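Local coordinates for protein frutapin (Artocarpus altilis, PDB 5KRP) that probably binds carbohydrates, most likely mannose-type sugars, as a tetrameric lectin of the jacalin-related family, here in its sugar-free form, at residues Gly16-Asp21 against Lys134-Asp139; Ile29-Tyr34 against Ser42-Leu47. All blocks are in the same frame, centred on the assembly; numbering follows the deposited sequence. Where two conformers were deposited one is given.

Overall arrangement
After the N-terminal strand 6-12, the chain runs through the short strand 17-20, which meets the end of strand 127-137 in contact 1 and so closes a loop of 112 residues. Contact 2 is nested inside that loop: strand 26-34 comes next; the chain then turns and returns as strand 38-47, which pairs with it. The two contacts belong to different four-stranded antiparallel sheets of the jacalin-like domain, one built from both chain ends, the other from the first hairpin with 50-53 and 64-69. Their centres lie about 14 Å apart, yet they touch, since Asp21 OD2 and Tyr45 OH are 2.6 Å apart, probably hydrogen-bonded, tying the two sheets together.

Contact 1 of 2, residues Gly16-Asp21 against Lys134-Asp139; sequences GNEWDD and KGRTGD
Trp19 lays its indole over the backbone of Lys134 and Gly135, in an antiparallel pairing where Trp19 faces Gly135. With chi1 at 56°, Trp19 tucks CG in between its own backbone N and C, which carries the ring over the adjacent strand. Gly135 CA sits over the six-membered ring of Trp19, 4.0 Å from its centroid, in a CH-pi contact; having no side chain, Gly135 lets the indole lie directly on the strand backbone. At the ring edge Trp19 NE1 donates to Thr137 OG1 over 2.9 Å, fixing the ring's rotation, and His57 stacks on the indole. On the other face of the sheet Glu18 and Arg136 run side by side. Glu18 OE1 lies in the guanidinium plane of Arg136 and receives NH1 on its syn lone pair (3.0 Å), although the carboxylate and guanidinium planes are 61° apart. Arg136 NE is held by Gly13 O. A water joins Asp20 OD2 to Lys134 NZ, whose salt bridge goes to Glu126 of the second subunit, while Asp20 OD1 takes a bond from His147. Backbone bonds from Asn17 N to Thr137 O (2.8 Å) and between Trp19 and Gly135 add 17-20 as the edge strand completing the antiparallel sheet of both chain ends.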
loop_
_atom_site.group_PDB
_atom_site.type_symbol
_atom_site.label_atom_id
_atom_site.label_comp_id
_atom_site.label_asym_id
_atom_site.label_seq_id
_atom_site.Cartn_x
_atom_site.Cartn_y
_atom_site.Cartn_z
ATOM N N GLY A 16 26.688 16.360 -2.143
ATOM C CA GLY A 16 26.862 15.343 -3.214
ATOM C C GLY A 16 25.759 15.450 -4.225
ATOM O O GLY A 16 24.809 16.201 -4.058
ATOM N N ASN A 17 25.862 14.696 -5.308
ATOM C CA ASN A 17 24.818 14.648 -6.323
ATOM C C ASN A 17 23.624 13.813 -5.874
ATOM O O ASN A 17 23.770 12.662 -5.558
ATOM C CB ASN A 17 25.366 14.138 -7.662
ATOM C CG ASN A 17 26.538 15.000 -8.167
ATOM O OD1 ASN A 17 26.419 16.224 -8.256
ATOM N ND2 ASN A 17 27.698 14.367 -8.401
ATOM N N GLU A 18 22.425 14.402 -5.910
ATOM C CA GLU A 18 21.199 13.700 -5.537
ATOM C C GLU A 18 20.879 12.594 -6.587
ATOM O O GLU A 18 21.025 12.808 -7.813
ATOM C CB GLU A 18 19.996 14.624 -5.510
ATOM C CG GLU A 18 20.182 15.865 -4.603
ATOM C CD GLU A 18 20.132 15.605 -3.101
ATOM O OE1 GLU A 18 19.638 14.511 -2.681
ATOM O OE2 GLU A 18 20.638 16.521 -2.326
ATOM N N TRP A 19 20.408 11.445 -6.095
ATOM C CA TRP A 19 19.930 10.381 -6.987
ATOM C C TRP A 19 18.831 9.617 -6.313
ATOM O O TRP A 19 18.716 9.601 -5.080
ATOM C CB TRP A 19 21.030 9.434 -7.431
ATOM C CG TRP A 19 21.824 8.752 -6.353
ATOM C CD1 TRP A 19 23.006 9.169 -5.839
ATOM C CD2 TRP A 19 21.534 7.497 -5.676
ATOM N NE1 TRP A 19 23.459 8.307 -4.905
ATOM C CE2 TRP A 19 22.562 7.283 -4.754
ATOM C CE3 TRP A 19 20.459 6.553 -5.743
ATOM C CZ2 TRP A 19 22.618 6.136 -3.918
ATOM C CZ3 TRP A 19 20.507 5.435 -4.967
ATOM C CH2 TRP A 19 21.549 5.217 -4.041
ATOM N N ASP A 20 17.999 9.010 -7.153
ATOM C CA ASP A 20 16.873 8.212 -6.686
ATOM C C ASP A 20 16.574 7.111 -7.680
ATOM O O ASP A 20 16.199 7.432 -8.787
ATOM C CB ASP A 20 15.661 9.078 -6.373
ATOM C CG ASP A 20 14.514 8.284 -5.742
ATOM O OD1 ASP A 20 14.554 7.029 -5.621
ATOM O OD2 ASP A 20 13.657 8.947 -5.111
ATOM N N ASP A 21 16.876 5.829 -7.331
ATOM C CA ASP A 21 16.650 4.732 -8.263
ATOM C C ASP A 21 15.155 4.479 -8.500
ATOM O O ASP A 21 14.783 3.869 -9.492
ATOM C CB ASP A 21 17.293 3.433 -7.810
ATOM C CG ASP A 21 18.834 3.440 -7.872
ATOM O OD1 ASP A 21 19.385 4.280 -8.610
ATOM O OD2 ASP A 21 19.421 2.505 -7.247
ATOM N N LYS A 134 17.581 5.418 -2.513
ATOM C CA LYS A 134 17.903 6.757 -2.984
ATOM C C LYS A 134 19.092 7.233 -2.176
ATOM O O LYS A 134 19.412 6.634 -1.149
ATOM C CB LYS A 134 16.759 7.745 -2.895
ATOM C CG LYS A 134 16.212 7.990 -1.497
ATOM C CD LYS A 134 15.327 9.226 -1.524
ATOM C CE LYS A 134 16.179 10.474 -1.432
ATOM N NZ LYS A 134 15.317 11.655 -1.715
ATOM N N GLY A 135 19.695 8.331 -2.618
ATOM C CA GLY A 135 20.805 8.850 -1.870
ATOM C C GLY A 135 21.452 10.068 -2.473
ATOM O O GLY A 135 20.863 10.745 -3.274
ATOM N N ARG A 136 22.696 10.301 -2.051
ATOM C CA ARG A 136 23.527 11.358 -2.593
ATOM C C ARG A 136 24.966 10.884 -2.628
ATOM O O ARG A 136 25.413 10.268 -1.683
ATOM C CB ARG A 136 23.523 12.609 -1.782
ATOM C CG ARG A 136 22.259 13.030 -1.194
ATOM C CD ARG A 136 22.346 14.360 -0.459
ATOM N NE ARG A 136 21.844 14.134 0.837
ATOM C CZ ARG A 136 20.573 14.008 1.193
ATOM N NH1 ARG A 136 19.612 14.113 0.327
ATOM N NH2 ARG A 136 20.295 13.775 2.472
ATOM N N THR A 137 25.651 11.133 -3.761
ATOM C CA THR A 137 27.024 10.700 -3.935
ATOM C C THR A 137 27.862 11.801 -4.585
ATOM O O THR A 137 27.457 12.361 -5.579
ATOM C CB THR A 137 27.038 9.474 -4.881
ATOM O OG1 THR A 137 26.284 8.414 -4.263
ATOM C CG2 THR A 137 28.494 8.963 -5.055
ATOM N N GLY A 138 28.992 12.068 -4.010
ATOM C CA GLY A 138 29.982 12.999 -4.568
ATOM C C GLY A 138 31.215 12.144 -4.807
ATOM O O GLY A 138 31.184 11.289 -5.693
ATOM N N ASP A 139 32.274 12.394 -4.053
ATOM C CA ASP A 139 33.402 11.502 -4.028
ATOM C C ASP A 139 33.035 10.235 -3.262
ATOM O O ASP A 139 33.645 9.228 -3.500
ATOM C CB ASP A 139 34.612 12.106 -3.345
ATOM C CG ASP A 139 35.230 13.277 -4.118
ATOM O OD1 ASP A 139 34.890 13.543 -5.305
ATOM O OD2 ASP A 139 36.042 13.966 -3.447
HETATM O O HOH W 1 18.400 12.252 -3.240
HETATM O O HOH W 2 16.520 14.801 -1.585
HETATM O O HOH W 3 14.131 11.556 -4.354
#

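Contact 2 of 2, residues Ile29-Tyr34 against Ser42-Leu47; sequences IIELSY and SVIYDL
The antiparallel beta hairpin of strands 26-34 and 38-47 forms the middle of a four-stranded sheet, and its pairing here is carried by Ile29, Glu31, Ser42 and Ile44. Ile29 and Ile44 make a hydrogen-bonded pair: Ile29 N donates to Ile44 O (3.1 Å), and Ile44 N returns a bond to Ile29 O (2.8 Å). Two residues on, Glu31 N reaches Ser42 O and Ser42 N reaches Glu31 O, each over 2.9 Å. Val43 CA adds a CA-H...O contact to Ile29 O, in the non-hydrogen-bonded step that sets Val43 opposite Ile30, and Val43 CG1 comes to 3.4 Å from the same Ile29 O.

The side chains of Ile29 and Ile44 leave the sheet on the same face and run alongside each other. Both turn CG1 away from their own carbonyl carbon (chi1 -63° and -74°) and continue extended; in the conformer given, Ile29 CD1 and Ile44 CD1 come to 3.8 Å, a contact not fully fixed because Ile44 has a second conformer. Ile44 is also flanked by Pro51 and Ser53 of the next strand, and Ile29 by Lys67 on the other side. A water donates to Glu31 O and, in the modelled conformer, also bonds Ser42 OG, whose protein partner is His57 N, so the hydroxyl probably links the hairpin to the loop beyond strand 50-53.

On the other face Val43 CG1 lies over the ring of Tyr45. Ile30 and Val43 are buried there, giving this face the apolar character expected of the interior of a beta-prism, whose sheets pack around a common core in jacalin-like lectins.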
loop_
_atom_site.group_PDB
_atom_site.type_symbol
_atom_site.label_atom_id
_atom_site.label_comp_id
_atom_site.label_asym_id
_atom_site.label_seq_id
_atom_site.Cartn_x
_atom_site.Cartn_y
_atom_site.Cartn_z
ATOM N N ILE A 29 20.925 -7.993 -6.261
ATOM C CA ILE A 29 22.374 -7.774 -5.966
ATOM C C ILE A 29 22.587 -6.357 -5.559
ATOM O O ILE A 29 22.112 -5.395 -6.217
ATOM C CB ILE A 29 23.264 -8.097 -7.203
ATOM C CG1 ILE A 29 23.163 -9.580 -7.601
ATOM C CG2 ILE A 29 24.755 -7.681 -7.021
ATOM C CD1 ILE A 29 23.591 -9.887 -9.035
ATOM N N ILE A 30 23.462 -6.224 -4.566
ATOM C CA ILE A 30 23.983 -4.899 -4.148
ATOM C C ILE A 30 25.504 -4.871 -4.367
ATOM O O ILE A 30 26.158 -5.794 -3.937
ATOM C CB ILE A 30 23.666 -4.578 -2.680
ATOM C CG1 ILE A 30 22.144 -4.494 -2.496
ATOM C CG2 ILE A 30 24.285 -3.232 -2.291
ATOM C CD1 ILE A 30 21.715 -4.527 -1.045
ATOM N N GLU A 31 26.000 -3.859 -5.088
ATOM C CA GLU A 31 27.476 -3.684 -5.287
ATOM C C GLU A 31 27.903 -2.370 -4.645
ATOM O O GLU A 31 27.313 -1.336 -4.904
ATOM C CB GLU A 31 27.801 -3.635 -6.776
ATOM C CG GLU A 31 27.447 -4.922 -7.521
ATOM C CD GLU A 31 27.808 -4.868 -9.008
ATOM O OE1 GLU A 31 29.031 -4.759 -9.309
ATOM O OE2 GLU A 31 26.886 -4.948 -9.859
ATOM N N LEU A 32 28.914 -2.413 -3.795
ATOM C CA LEU A 32 29.376 -1.210 -3.226
ATOM C C LEU A 32 30.895 -1.228 -3.180
ATOM O O LEU A 32 31.498 -2.287 -3.370
ATOM C CB LEU A 32 28.736 -1.014 -1.853
ATOM C CG LEU A 32 28.933 -2.032 -0.787
ATOM C CD1 LEU A 32 30.274 -1.761 -0.038
ATOM C CD2 LEU A 32 27.829 -1.981 0.233
ATOM N N SER A 33 31.478 -0.032 -3.002
ATOM C CA SER A 33 32.943 0.077 -2.692
ATOM C C SER A 33 33.129 0.751 -1.347
ATOM O O SER A 33 32.244 1.490 -0.862
ATOM C CB SER A 33 33.711 0.787 -3.791
ATOM O OG SER A 33 33.457 2.165 -3.771
ATOM N N TYR A 34 34.230 0.412 -0.673
ATOM C CA TYR A 34 34.514 0.943 0.627
ATOM C C TYR A 34 36.030 0.978 0.925
ATOM O O TYR A 34 36.810 0.223 0.308
ATOM C CB TYR A 34 33.888 0.133 1.727
ATOM C CG TYR A 34 34.414 -1.278 1.846
ATOM C CD1 TYR A 34 33.926 -2.308 1.018
ATOM C CD2 TYR A 34 35.418 -1.600 2.811
ATOM C CE1 TYR A 34 34.424 -3.625 1.133
ATOM C CE2 TYR A 34 35.935 -2.901 2.901
ATOM C CZ TYR A 34 35.398 -3.900 2.092
ATOM O OH TYR A 34 35.860 -5.192 2.160
ATOM N N SER A 42 25.509 0.654 -6.095
ATOM C CA SER A 42 24.577 0.382 -7.204
ATOM C C SER A 42 23.863 -0.952 -6.982
ATOM O O SER A 42 24.369 -1.823 -6.287
ATOM C CB SER A 42 25.322 0.375 -8.563
ATOM O OG SER A 42 26.276 1.451 -8.709
ATOM N N VAL A 43 22.705 -1.119 -7.623
ATOM C CA VAL A 43 21.852 -2.281 -7.304
ATOM C C VAL A 43 21.308 -2.901 -8.599
ATOM O O VAL A 43 20.977 -2.236 -9.535
ATOM C CB VAL A 43 20.640 -1.791 -6.447
ATOM C CG1 VAL A 43 19.724 -2.955 -6.010
ATOM C CG2 VAL A 43 21.128 -0.967 -5.263
ATOM N N ILE A 44 21.262 -4.216 -8.628
ATOM C CA ILE A 44 20.474 -4.954 -9.613
ATOM C C ILE A 44 19.166 -5.314 -8.880
ATOM O O ILE A 44 19.146 -6.136 -7.963
ATOM C CB ILE A 44 21.207 -6.183 -10.163
ATOM C CG1 ILE A 44 22.315 -5.752 -11.135
ATOM C CG2 ILE A 44 20.283 -7.129 -10.919
ATOM C CD1 ILE A 44 23.342 -6.835 -11.339
ATOM N N TYR A 45 18.102 -4.626 -9.276
ATOM C CA TYR A 45 16.761 -4.886 -8.710
ATOM C C TYR A 45 16.100 -6.124 -9.354
ATOM O O TYR A 45 16.512 -6.559 -10.454
ATOM C CB TYR A 45 15.914 -3.687 -8.949
ATOM C CG TYR A 45 16.408 -2.465 -8.202
ATOM C CD1 TYR A 45 16.166 -2.321 -6.827
ATOM C CD2 TYR A 45 17.168 -1.497 -8.830
ATOM C CE1 TYR A 45 16.662 -1.265 -6.119
ATOM C CE2 TYR A 45 17.659 -0.377 -8.098
ATOM C CZ TYR A 45 17.394 -0.270 -6.753
ATOM O OH TYR A 45 17.871 0.820 -6.012
ATOM N N ASP A 46 15.048 -6.646 -8.703
ATOM C CA ASP A 46 14.050 -7.471 -9.398
ATOM C C ASP A 46 12.986 -6.573 -9.884
ATOM O O ASP A 46 12.466 -5.725 -9.088
ATOM C CB ASP A 46 13.430 -8.511 -8.517
ATOM C CG ASP A 46 12.526 -9.483 -9.349
ATOM O OD1 ASP A 46 13.144 -10.269 -10.165
ATOM O OD2 ASP A 46 11.292 -9.296 -9.217
ATOM N N LEU A 47 12.592 -6.728 -11.142
ATOM C CA LEU A 47 11.384 -6.051 -11.652
ATOM C C LEU A 47 10.516 -7.154 -12.260
ATOM O O LEU A 47 10.777 -7.625 -13.378
ATOM C CB LEU A 47 11.704 -5.004 -12.690
ATOM C CG LEU A 47 10.560 -4.212 -13.336
ATOM C CD1 LEU A 47 9.808 -3.384 -12.273
ATOM C CD2 LEU A 47 11.042 -3.384 -14.500
HETATM O O HOH W 4 28.479 0.005 -7.440
#